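Local coordinates for protein importin subunit beta-1 (Saccharomyces cerevisiae, PDB 5OWU) that carries cargo into the nucleus as the importin beta subunit, associating with importin alpha, which recognises classical nuclear localization signals, at residues A[173-184]-A[204-215]; A[195-203]-A[232-243]. One frame throughout, in Å; residues are numbered along the deposited sequence.

Interaction 1 (A[173-184]-A[204-215]); sequences LVSSSNNILIAI and ALADSLIFIKNN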
loop_
_atom_site.group_PDB
_atom_site.type_symbol
_atom_site.label_atom_id
_atom_site.label_comp_id
_atom_site.label_asym_id
_atom_site.label_seq_id
_atom_site.Cartn_x
_atom_site.Cartn_y
_atom_site.Cartn_z
ATOM N N LEU A 173 25.357 -7.442 5.118
ATOM C CA LEU A 173 25.876 -8.695 4.586
ATOM C C LEU A 173 26.756 -8.496 3.360
ATOM O O LEU A 173 27.158 -9.483 2.735
ATOM C CB LEU A 173 24.721 -9.635 4.245
ATOM C CG LEU A 173 23.900 -10.128 5.432
ATOM C CD1 LEU A 173 22.731 -10.942 4.932
ATOM C CD2 LEU A 173 24.757 -10.948 6.390
ATOM N N VAL A 174 27.070 -7.253 2.993
ATOM C CA VAL A 174 27.867 -7.028 1.789
ATOM C C VAL A 174 29.177 -7.805 1.874
ATOM O O VAL A 174 29.559 -8.525 0.941
ATOM C CB VAL A 174 28.104 -5.519 1.572
ATOM C CG1 VAL A 174 28.941 -4.908 2.696
ATOM C CG2 VAL A 174 28.760 -5.273 0.230
ATOM N N SER A 175 29.852 -7.726 3.020
ATOM C CA SER A 175 31.179 -8.312 3.142
ATOM C C SER A 175 31.166 -9.834 3.028
ATOM O O SER A 175 32.219 -10.428 2.774
ATOM C CB SER A 175 31.813 -7.880 4.467
ATOM O OG SER A 175 30.994 -8.233 5.563
ATOM N N SER A 176 30.005 -10.474 3.188
ATOM C CA SER A 176 29.882 -11.923 3.068
ATOM C C SER A 176 29.308 -12.370 1.724
ATOM O O SER A 176 29.186 -13.581 1.488
ATOM C CB SER A 176 29.000 -12.467 4.199
ATOM O OG SER A 176 29.493 -12.097 5.479
ATOM N N SER A 177 28.981 -11.430 0.829
ATOM C CA SER A 177 28.210 -11.778 -0.363
ATOM C C SER A 177 28.882 -12.893 -1.164
ATOM O O SER A 177 28.225 -13.866 -1.569
ATOM C CB SER A 177 27.984 -10.532 -1.225
ATOM O OG SER A 177 29.203 -9.911 -1.584
ATOM N N ASN A 178 30.195 -12.791 -1.379
ATOM C CA ASN A 178 30.885 -13.826 -2.146
ATOM C C ASN A 178 30.483 -15.207 -1.636
ATOM O O ASN A 178 29.902 -16.018 -2.368
ATOM C CB ASN A 178 32.408 -13.637 -2.069
ATOM C CG ASN A 178 32.894 -12.384 -2.782
ATOM O OD1 ASN A 178 32.198 -11.811 -3.618
ATOM N ND2 ASN A 178 34.116 -11.970 -2.467
ATOM N N ASN A 179 30.711 -15.455 -0.342
ATOM C CA ASN A 179 30.479 -16.796 0.187
ATOM C C ASN A 179 28.996 -17.136 0.189
ATOM O O ASN A 179 28.610 -18.271 -0.123
ATOM C CB ASN A 179 31.065 -16.907 1.590
ATOM C CG ASN A 179 32.567 -16.994 1.571
ATOM O OD1 ASN A 179 33.136 -17.670 0.718
ATOM N ND2 ASN A 179 33.221 -16.300 2.497
ATOM N N ILE A 180 28.146 -16.152 0.485
ATOM C CA ILE A 180 26.712 -16.403 0.410
ATOM C C ILE A 180 26.371 -16.925 -0.976
ATOM O O ILE A 180 25.765 -17.995 -1.128
ATOM C CB ILE A 180 25.925 -15.129 0.768
ATOM C CG1 ILE A 180 26.127 -14.804 2.251
ATOM C CG2 ILE A 180 24.429 -15.278 0.431
ATOM C CD1 ILE A 180 25.483 -13.504 2.696
ATOM N N LEU A 181 26.861 -16.240 -2.012
ATOM C CA LEU A 181 26.522 -16.672 -3.362
ATOM C C LEU A 181 27.069 -18.061 -3.628
ATOM O O LEU A 181 26.359 -18.921 -4.173
ATOM C CB LEU A 181 27.028 -15.666 -4.390
ATOM C CG LEU A 181 26.114 -14.454 -4.570
ATOM C CD1 LEU A 181 26.769 -13.435 -5.477
ATOM C CD2 LEU A 181 24.738 -14.856 -5.127
ATOM N N ILE A 182 28.296 -18.336 -3.176
ATOM C CA ILE A 182 28.845 -19.663 -3.423
ATOM C C ILE A 182 27.941 -20.700 -2.791
ATOM O O ILE A 182 27.549 -21.684 -3.429
ATOM C CB ILE A 182 30.288 -19.777 -2.901
ATOM C CG1 ILE A 182 31.216 -18.861 -3.694
ATOM C CG2 ILE A 182 30.776 -21.210 -3.019
ATOM C CD1 ILE A 182 32.547 -18.617 -3.019
ATOM N N ALA A 183 27.547 -20.463 -1.544
ATOM C CA ALA A 183 26.727 -21.457 -0.872
ATOM C C ALA A 183 25.380 -21.592 -1.571
ATOM O O ALA A 183 24.874 -22.706 -1.755
ATOM C CB ALA A 183 26.560 -21.085 0.604
ATOM N N ILE A 184 24.814 -20.475 -2.027
ATOM C CA ILE A 184 23.468 -20.535 -2.582
ATOM C C ILE A 184 23.493 -21.160 -3.969
ATOM O O ILE A 184 22.743 -22.101 -4.258
ATOM C CB ILE A 184 22.826 -19.135 -2.598
ATOM C CG1 ILE A 184 22.452 -18.718 -1.171
ATOM C CG2 ILE A 184 21.588 -19.110 -3.511
ATOM C CD1 ILE A 184 21.879 -17.331 -1.060
ATOM N N ALA A 204 16.371 -18.585 -1.511
ATOM C CA ALA A 204 17.430 -17.873 -0.806
ATOM C C ALA A 204 18.102 -16.844 -1.709
ATOM O O ALA A 204 18.418 -15.734 -1.274
ATOM C CB ALA A 204 18.454 -18.868 -0.271
ATOM N N LEU A 205 18.340 -17.198 -2.970
ATOM C CA LEU A 205 18.978 -16.269 -3.896
ATOM C C LEU A 205 18.139 -15.009 -4.050
ATOM O O LEU A 205 18.655 -13.875 -3.978
ATOM C CB LEU A 205 19.185 -16.954 -5.249
ATOM C CG LEU A 205 19.899 -16.144 -6.323
ATOM C CD1 LEU A 205 21.279 -15.713 -5.836
ATOM C CD2 LEU A 205 20.002 -16.954 -7.622
ATOM N N ALA A 206 16.832 -15.195 -4.263
ATOM C CA ALA A 206 15.908 -14.070 -4.271
ATOM C C ALA A 206 16.067 -13.232 -3.008
ATOM O O ALA A 206 16.155 -12.001 -3.077
ATOM C CB ALA A 206 14.473 -14.573 -4.408
ATOM N N ASP A 207 16.122 -13.889 -1.840
ATOM C CA ASP A 207 16.300 -13.148 -0.589
ATOM C C ASP A 207 17.614 -12.378 -0.562
ATOM O O ASP A 207 17.709 -11.328 0.083
ATOM C CB ASP A 207 16.258 -14.094 0.616
ATOM C CG ASP A 207 14.875 -14.665 0.872
ATOM O OD1 ASP A 207 13.874 -14.014 0.517
ATOM O OD2 ASP A 207 14.796 -15.773 1.437
ATOM N N SER A 208 18.642 -12.892 -1.232
ATOM C CA SER A 208 19.979 -12.330 -1.130
ATOM C C SER A 208 20.216 -11.164 -2.076
ATOM O O SER A 208 21.207 -10.442 -1.902
ATOM C CB SER A 208 21.020 -13.405 -1.443
ATOM O OG SER A 208 21.119 -13.586 -2.846
ATOM N N LEU A 209 19.350 -10.981 -3.081
ATOM C CA LEU A 209 19.671 -10.073 -4.184
ATOM C C LEU A 209 20.087 -8.675 -3.727
ATOM O O LEU A 209 20.959 -8.052 -4.345
ATOM C CB LEU A 209 18.482 -9.986 -5.139
ATOM C CG LEU A 209 18.241 -11.287 -5.907
ATOM C CD1 LEU A 209 17.041 -11.151 -6.799
ATOM C CD2 LEU A 209 19.454 -11.716 -6.728
ATOM N N ILE A 210 19.486 -8.149 -2.660
ATOM C CA ILE A 210 19.807 -6.777 -2.273
ATOM C C ILE A 210 21.213 -6.642 -1.705
ATOM O O ILE A 210 21.698 -5.515 -1.550
ATOM C CB ILE A 210 18.742 -6.243 -1.288
ATOM C CG1 ILE A 210 17.409 -6.089 -2.031
ATOM C CG2 ILE A 210 19.153 -4.901 -0.689
ATOM C CD1 ILE A 210 16.306 -5.375 -1.272
ATOM N N PHE A 211 21.900 -7.751 -1.432
ATOM C CA PHE A 211 23.226 -7.711 -0.823
ATOM C C PHE A 211 24.353 -8.057 -1.785
ATOM O O PHE A 211 25.498 -8.193 -1.346
ATOM C CB PHE A 211 23.267 -8.654 0.377
ATOM C CG PHE A 211 22.290 -8.293 1.444
ATOM C CD1 PHE A 211 22.533 -7.220 2.285
ATOM C CD2 PHE A 211 21.119 -9.010 1.599
ATOM C CE1 PHE A 211 21.629 -6.878 3.268
ATOM C CE2 PHE A 211 20.211 -8.673 2.581
ATOM C CZ PHE A 211 20.468 -7.603 3.417
ATOM N N ILE A 212 24.077 -8.179 -3.083
ATOM C CA ILE A 212 25.081 -8.658 -4.019
ATOM C C ILE A 212 25.396 -7.613 -5.089
ATOM O O ILE A 212 25.868 -7.959 -6.161
ATOM C CB ILE A 212 24.656 -10.001 -4.647
ATOM C CG1 ILE A 212 23.460 -9.830 -5.591
ATOM C CG2 ILE A 212 24.291 -11.006 -3.555
ATOM C CD1 ILE A 212 23.160 -11.066 -6.421
ATOM N N LYS A 213 25.147 -6.329 -4.805
ATOM C CA LYS A 213 25.481 -5.277 -5.766
ATOM C C LYS A 213 26.922 -5.406 -6.244
ATOM O O LYS A 213 27.200 -5.375 -7.450
ATOM C CB LYS A 213 25.263 -3.898 -5.142
ATOM C CG LYS A 213 23.869 -3.659 -4.586
ATOM C CD LYS A 213 23.187 -2.462 -5.241
ATOM C CE LYS A 213 22.132 -1.855 -4.320
ATOM N NZ LYS A 213 21.153 -2.865 -3.828
ATOM N N ASN A 214 27.860 -5.545 -5.305
ATOM C CA ASN A 214 29.266 -5.621 -5.680
ATOM C C ASN A 214 29.534 -6.804 -6.596
ATOM O O ASN A 214 30.369 -6.707 -7.502
ATOM C CB ASN A 214 30.137 -5.698 -4.426
ATOM C CG ASN A 214 30.068 -4.430 -3.596
ATOM O OD1 ASN A 214 29.747 -3.357 -4.110
ATOM N ND2 ASN A 214 30.369 -4.545 -2.309
ATOM N N ASN A 215 28.820 -7.915 -6.399
ATOM C CA ASN A 215 28.977 -9.065 -7.287
ATOM C C ASN A 215 28.360 -8.793 -8.656
ATOM O O ASN A 215 28.942 -9.152 -9.685
ATOM C CB ASN A 215 28.340 -10.304 -6.660
ATOM C CG ASN A 215 28.877 -10.598 -5.278
ATOM O OD1 ASN A 215 28.365 -10.090 -4.279
ATOM N ND2 ASN A 215 29.911 -11.430 -5.211
#

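Interaction 2 (A[195-203]-A[232-243]); sequences KAVRLAALN and ATQAEDIEVQAA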
loop_
_atom_site.group_PDB
_atom_site.type_symbol
_atom_site.label_atom_id
_atom_site.label_comp_id
_atom_site.label_asym_id
_atom_site.label_seq_id
_atom_site.Cartn_x
_atom_site.Cartn_y
_atom_site.Cartn_z
ATOM N N LYS A 195 14.861 -31.509 -5.699
ATOM C CA LYS A 195 13.991 -30.381 -6.009
ATOM C C LYS A 195 13.836 -29.464 -4.803
ATOM O O LYS A 195 13.806 -28.237 -4.950
ATOM C CB LYS A 195 12.626 -30.882 -6.478
ATOM C CG LYS A 195 12.689 -31.715 -7.750
ATOM C CD LYS A 195 11.301 -32.102 -8.243
ATOM C CE LYS A 195 11.368 -32.824 -9.586
ATOM N NZ LYS A 195 10.039 -32.909 -10.266
ATOM N N ALA A 196 13.729 -30.039 -3.603
ATOM C CA ALA A 196 13.650 -29.216 -2.402
ATOM C C ALA A 196 14.882 -28.330 -2.270
ATOM O O ALA A 196 14.775 -27.155 -1.901
ATOM C CB ALA A 196 13.489 -30.099 -1.166
ATOM N N VAL A 197 16.059 -28.870 -2.597
ATOM C CA VAL A 197 17.294 -28.106 -2.451
ATOM C C VAL A 197 17.357 -26.989 -3.485
ATOM O O VAL A 197 17.726 -25.857 -3.159
ATOM C CB VAL A 197 18.522 -29.031 -2.538
ATOM C CG1 VAL A 197 19.814 -28.216 -2.511
ATOM C CG2 VAL A 197 18.526 -30.026 -1.380
ATOM N N ARG A 198 17.014 -27.284 -4.747
ATOM C CA ARG A 198 17.011 -26.239 -5.767
ATOM C C ARG A 198 16.017 -25.143 -5.419
ATOM O O ARG A 198 16.302 -23.954 -5.607
ATOM C CB ARG A 198 16.682 -26.821 -7.141
ATOM C CG ARG A 198 17.759 -27.696 -7.743
ATOM C CD ARG A 198 17.548 -27.857 -9.243
ATOM N NE ARG A 198 18.207 -26.797 -10.001
ATOM C CZ ARG A 198 18.136 -26.654 -11.320
ATOM N NH1 ARG A 198 17.420 -27.497 -12.052
ATOM N NH2 ARG A 198 18.783 -25.659 -11.908
ATOM N N LEU A 199 14.843 -25.523 -4.911
ATOM C CA LEU A 199 13.844 -24.537 -4.508
ATOM C C LEU A 199 14.372 -23.648 -3.398
ATOM O O LEU A 199 14.279 -22.416 -3.472
ATOM C CB LEU A 199 12.564 -25.230 -4.038
ATOM C CG LEU A 199 11.510 -25.584 -5.075
ATOM C CD1 LEU A 199 10.389 -26.340 -4.388
ATOM C CD2 LEU A 199 10.982 -24.329 -5.761
ATOM N N ALA A 200 14.895 -24.267 -2.335
ATOM C CA ALA A 200 15.459 -23.506 -1.230
ATOM C C ALA A 200 16.580 -22.592 -1.705
ATOM O O ALA A 200 16.710 -21.458 -1.229
ATOM C CB ALA A 200 15.965 -24.466 -0.152
ATOM N N ALA A 201 17.406 -23.069 -2.636
ATOM C CA ALA A 201 18.508 -22.259 -3.138
ATOM C C ALA A 201 17.990 -21.049 -3.907
ATOM O O ALA A 201 18.451 -19.927 -3.695
ATOM C CB ALA A 201 19.431 -23.107 -4.019
ATOM N N LEU A 202 17.020 -21.256 -4.799
ATOM C CA LEU A 202 16.508 -20.140 -5.588
ATOM C C LEU A 202 15.768 -19.134 -4.709
ATOM O O LEU A 202 15.911 -17.915 -4.886
ATOM C CB LEU A 202 15.610 -20.676 -6.702
ATOM C CG LEU A 202 16.359 -21.519 -7.741
ATOM C CD1 LEU A 202 15.389 -22.280 -8.619
ATOM C CD2 LEU A 202 17.258 -20.650 -8.593
ATOM N N ASN A 203 14.985 -19.622 -3.745
ATOM C CA ASN A 203 14.310 -18.721 -2.814
ATOM C C ASN A 203 15.320 -17.922 -1.992
ATOM O O ASN A 203 15.165 -16.708 -1.799
ATOM C CB ASN A 203 13.376 -19.524 -1.908
ATOM C CG ASN A 203 12.193 -20.115 -2.662
ATOM O OD1 ASN A 203 11.775 -19.595 -3.693
ATOM N ND2 ASN A 203 11.643 -21.201 -2.139
ATOM N N ALA A 232 17.748 -22.462 -14.681
ATOM C CA ALA A 232 16.698 -22.921 -13.776
ATOM C C ALA A 232 15.306 -22.629 -14.326
ATOM O O ALA A 232 14.380 -23.417 -14.098
ATOM C CB ALA A 232 16.862 -22.286 -12.394
ATOM N N THR A 233 15.122 -21.512 -15.036
ATOM C CA THR A 233 13.806 -21.244 -15.608
ATOM C C THR A 233 13.439 -22.255 -16.679
ATOM O O THR A 233 12.250 -22.429 -16.964
ATOM C CB THR A 233 13.724 -19.850 -16.230
ATOM O OG1 THR A 233 14.588 -19.786 -17.369
ATOM C CG2 THR A 233 14.094 -18.772 -15.222
ATOM N N GLN A 234 14.424 -22.906 -17.293
ATOM C CA GLN A 234 14.128 -23.956 -18.263
ATOM C C GLN A 234 14.094 -25.357 -17.647
ATOM O O GLN A 234 14.005 -26.340 -18.388
ATOM C CB GLN A 234 15.145 -23.916 -19.405
ATOM C CG GLN A 234 15.345 -22.522 -19.997
ATOM C CD GLN A 234 14.055 -21.921 -20.517
ATOM O OE1 GLN A 234 13.458 -22.434 -21.462
ATOM N NE2 GLN A 234 13.613 -20.828 -19.896
ATOM N N ALA A 235 14.139 -25.476 -16.320
ATOM C CA ALA A 235 14.122 -26.789 -15.684
ATOM C C ALA A 235 12.779 -27.486 -15.899
ATOM O O ALA A 235 11.750 -26.856 -16.155
ATOM C CB ALA A 235 14.406 -26.672 -14.187
ATOM N N GLU A 236 12.799 -28.817 -15.777
ATOM C CA GLU A 236 11.598 -29.602 -16.045
ATOM C C GLU A 236 10.555 -29.420 -14.950
ATOM O O GLU A 236 9.352 -29.377 -15.235
ATOM C CB GLU A 236 11.951 -31.084 -16.195
ATOM C CG GLU A 236 12.861 -31.401 -17.376
ATOM C CD GLU A 236 12.268 -30.985 -18.712
ATOM O OE1 GLU A 236 12.946 -30.251 -19.464
ATOM O OE2 GLU A 236 11.122 -31.387 -19.009
ATOM N N ASP A 237 10.989 -29.308 -13.697
ATOM C CA ASP A 237 10.050 -29.223 -12.586
ATOM C C ASP A 237 9.442 -27.828 -12.510
ATOM O O ASP A 237 10.158 -26.823 -12.552
ATOM C CB ASP A 237 10.739 -29.567 -11.271
ATOM C CG ASP A 237 9.817 -29.422 -10.090
ATOM O OD1 ASP A 237 9.112 -30.401 -9.774
ATOM O OD2 ASP A 237 9.785 -28.329 -9.489
ATOM N N ILE A 238 8.114 -27.775 -12.364
ATOM C CA ILE A 238 7.397 -26.511 -12.497
ATOM C C ILE A 238 7.633 -25.608 -11.291
ATOM O O ILE A 238 7.643 -24.380 -11.424
ATOM C CB ILE A 238 5.896 -26.780 -12.720
ATOM C CG1 ILE A 238 5.175 -25.478 -13.085
ATOM C CG2 ILE A 238 5.268 -27.436 -11.484
ATOM C CD1 ILE A 238 3.709 -25.656 -13.438
ATOM N N GLU A 239 7.810 -26.183 -10.101
ATOM C CA GLU A 239 8.099 -25.359 -8.928
ATOM C C GLU A 239 9.481 -24.726 -9.030
ATOM O O GLU A 239 9.671 -23.563 -8.643
ATOM C CB GLU A 239 7.978 -26.198 -7.656
ATOM C CG GLU A 239 6.540 -26.503 -7.263
ATOM C CD GLU A 239 6.440 -27.518 -6.140
ATOM O OE1 GLU A 239 6.866 -27.200 -5.008
ATOM O OE2 GLU A 239 5.943 -28.636 -6.393
ATOM N N VAL A 240 10.459 -25.474 -9.547
ATOM C CA VAL A 240 11.782 -24.906 -9.790
ATOM C C VAL A 240 11.674 -23.732 -10.753
ATOM O O VAL A 240 12.243 -22.662 -10.519
ATOM C CB VAL A 240 12.741 -25.991 -10.318
ATOM C CG1 VAL A 240 14.048 -25.380 -10.843
ATOM C CG2 VAL A 240 13.040 -26.990 -9.224
ATOM N N GLN A 241 10.935 -23.918 -11.850
ATOM C CA GLN A 241 10.698 -22.820 -12.782
ATOM C C GLN A 241 10.100 -21.617 -12.067
ATOM O O GLN A 241 10.580 -20.490 -12.220
ATOM C CB GLN A 241 9.772 -23.277 -13.912
ATOM C CG GLN A 241 10.408 -24.231 -14.901
ATOM C CD GLN A 241 9.457 -24.609 -16.025
ATOM O OE1 GLN A 241 8.240 -24.619 -15.843
ATOM N NE2 GLN A 241 10.010 -24.911 -17.194
ATOM N N ALA A 242 9.044 -21.836 -11.282
ATOM C CA ALA A 242 8.393 -20.724 -10.593
ATOM C C ALA A 242 9.390 -19.962 -9.724
ATOM O O ALA A 242 9.450 -18.726 -9.758
ATOM C CB ALA A 242 7.222 -21.239 -9.755
ATOM N N ALA A 243 10.195 -20.689 -8.950
ATOM C CA ALA A 243 11.196 -20.032 -8.117
ATOM C C ALA A 243 12.191 -19.244 -8.962
ATOM O O ALA A 243 12.536 -18.096 -8.636
ATOM C CB ALA A 243 11.916 -21.077 -7.264
HETATM O O HOH W 1 12.466 -17.467 -5.674
#

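Interaction 1 (A[173-184]-A[204-215])
Leu181 pushes its two methyls into separate parts of the 204-215 segment: CD2 lies 3.6 Å from Leu205 CD1, while CD1 rests 3.5 Å from Asn215 CG and also touches Ile212 CG2. One turn on, Ile184 sets its two branches on neighbouring residues, CG2 3.7 Å from Leu205 CB and CD1 on Ala204 CB. At the other end Leu173 lies over one face of the Phe211 ring. Its CG stands anti to the carbonyl carbon (chi1 -66°), which carries Leu173 CD1 to 4.1 Å from the ring centroid, only 10° off the normal, a CH-pi contact; Leu173 CB lies against Phe211 CD1. Helices 177-184 and 204-208 run antiparallel at 161° with axes 10.4 Å apart, the helical hairpin of HEAT repeat 5. Packing gives way to polar contacts where the chain turns into helix 213-216. There Asn215 ND2 donates to Asn178 OD1 (2.8 Å) from within the carbonyl plane, but the bond is bent and leaves the donor amide's plane. Arg218 also donates to Asn178 OD1, and Asn215 ND2 has its stronger partner in Glu221. Ser177 OG sits 2.8 Å from Asn215 OD1 and is close to Val174 O as well. Toward the solvent side, the partly exposed Val174 meets Asn214 through CG2 alone.

Interaction 2 (A[195-203]-A[232-243])
Lys195 NZ and Asp237 OD1 form a salt bridge of 2.7 Å at the exposed start of helix 195-203. The ammonium reaches the oxygen on its anti side, 25° out of the carboxylate plane, at the end of a lysine chain extended beyond CG. The other oxygen works within its own segment: as the N-cap residue of helix 238-255, Asp237 accepts from Val240 N through the anti lone pair of OD2 (2.9 Å). With CG anti to the backbone nitrogen (chi1 177°), the carboxylate serves cap and lysine at once. Deeper in, the Arg198 chain bends at chi3 and lays one guanidinium face against Val240 CG1, 4.1 Å from the plane and offset toward its rim, while NH2 and NH1 obliquely approach Ala232 CB, on helix 219-233, and Ala235 CB, in the turn after it. Its polar partners lie just beyond: Glu231 forms a salt bridge with NH2, and Ala188 O accepts from NE. Leu202 packs alongside, CD1 4.0 Å from Val240 CG1 and CB 3.8 Å from Ala243 CB. On the more exposed flank Leu199 CD2 lies 3.3 Å from Glu239 O and also meets Ala243 CB. A water closes the far end, donating to Asn203 OD1 and Ala243 O. Segments 195-203 and 238-243 run nearly parallel (9°), the inter-repeat packing of the HEAT solenoid. Facing both a lysine and a helix N-terminus, the Asp237 carboxylate is probably stabilised as the anion; the same side chain links the start of its helix to HEAT repeat 5.

Helix 195-208 belongs to both contacts, its later part facing helix 177-188 within HEAT repeat 5 in interaction 1 and its earlier part facing HEAT repeat 6 in interaction 2. Their centres lie about 18 Å apart, and they touch where Ile184 CG2 packs 3.2 Å from Ala201 O. Interaction 1 is the buried one, an antiparallel pairing inside a repeat, built from aliphatic and aromatic side chains with neutral amides at one end. Interaction 2 is only partly buried and joins successive repeats through nearly parallel helices; leucines, alanines, Val240 and the buried Arg198 make its middle, while the Lys195-Asp237 salt bridge and a water lie at its ends.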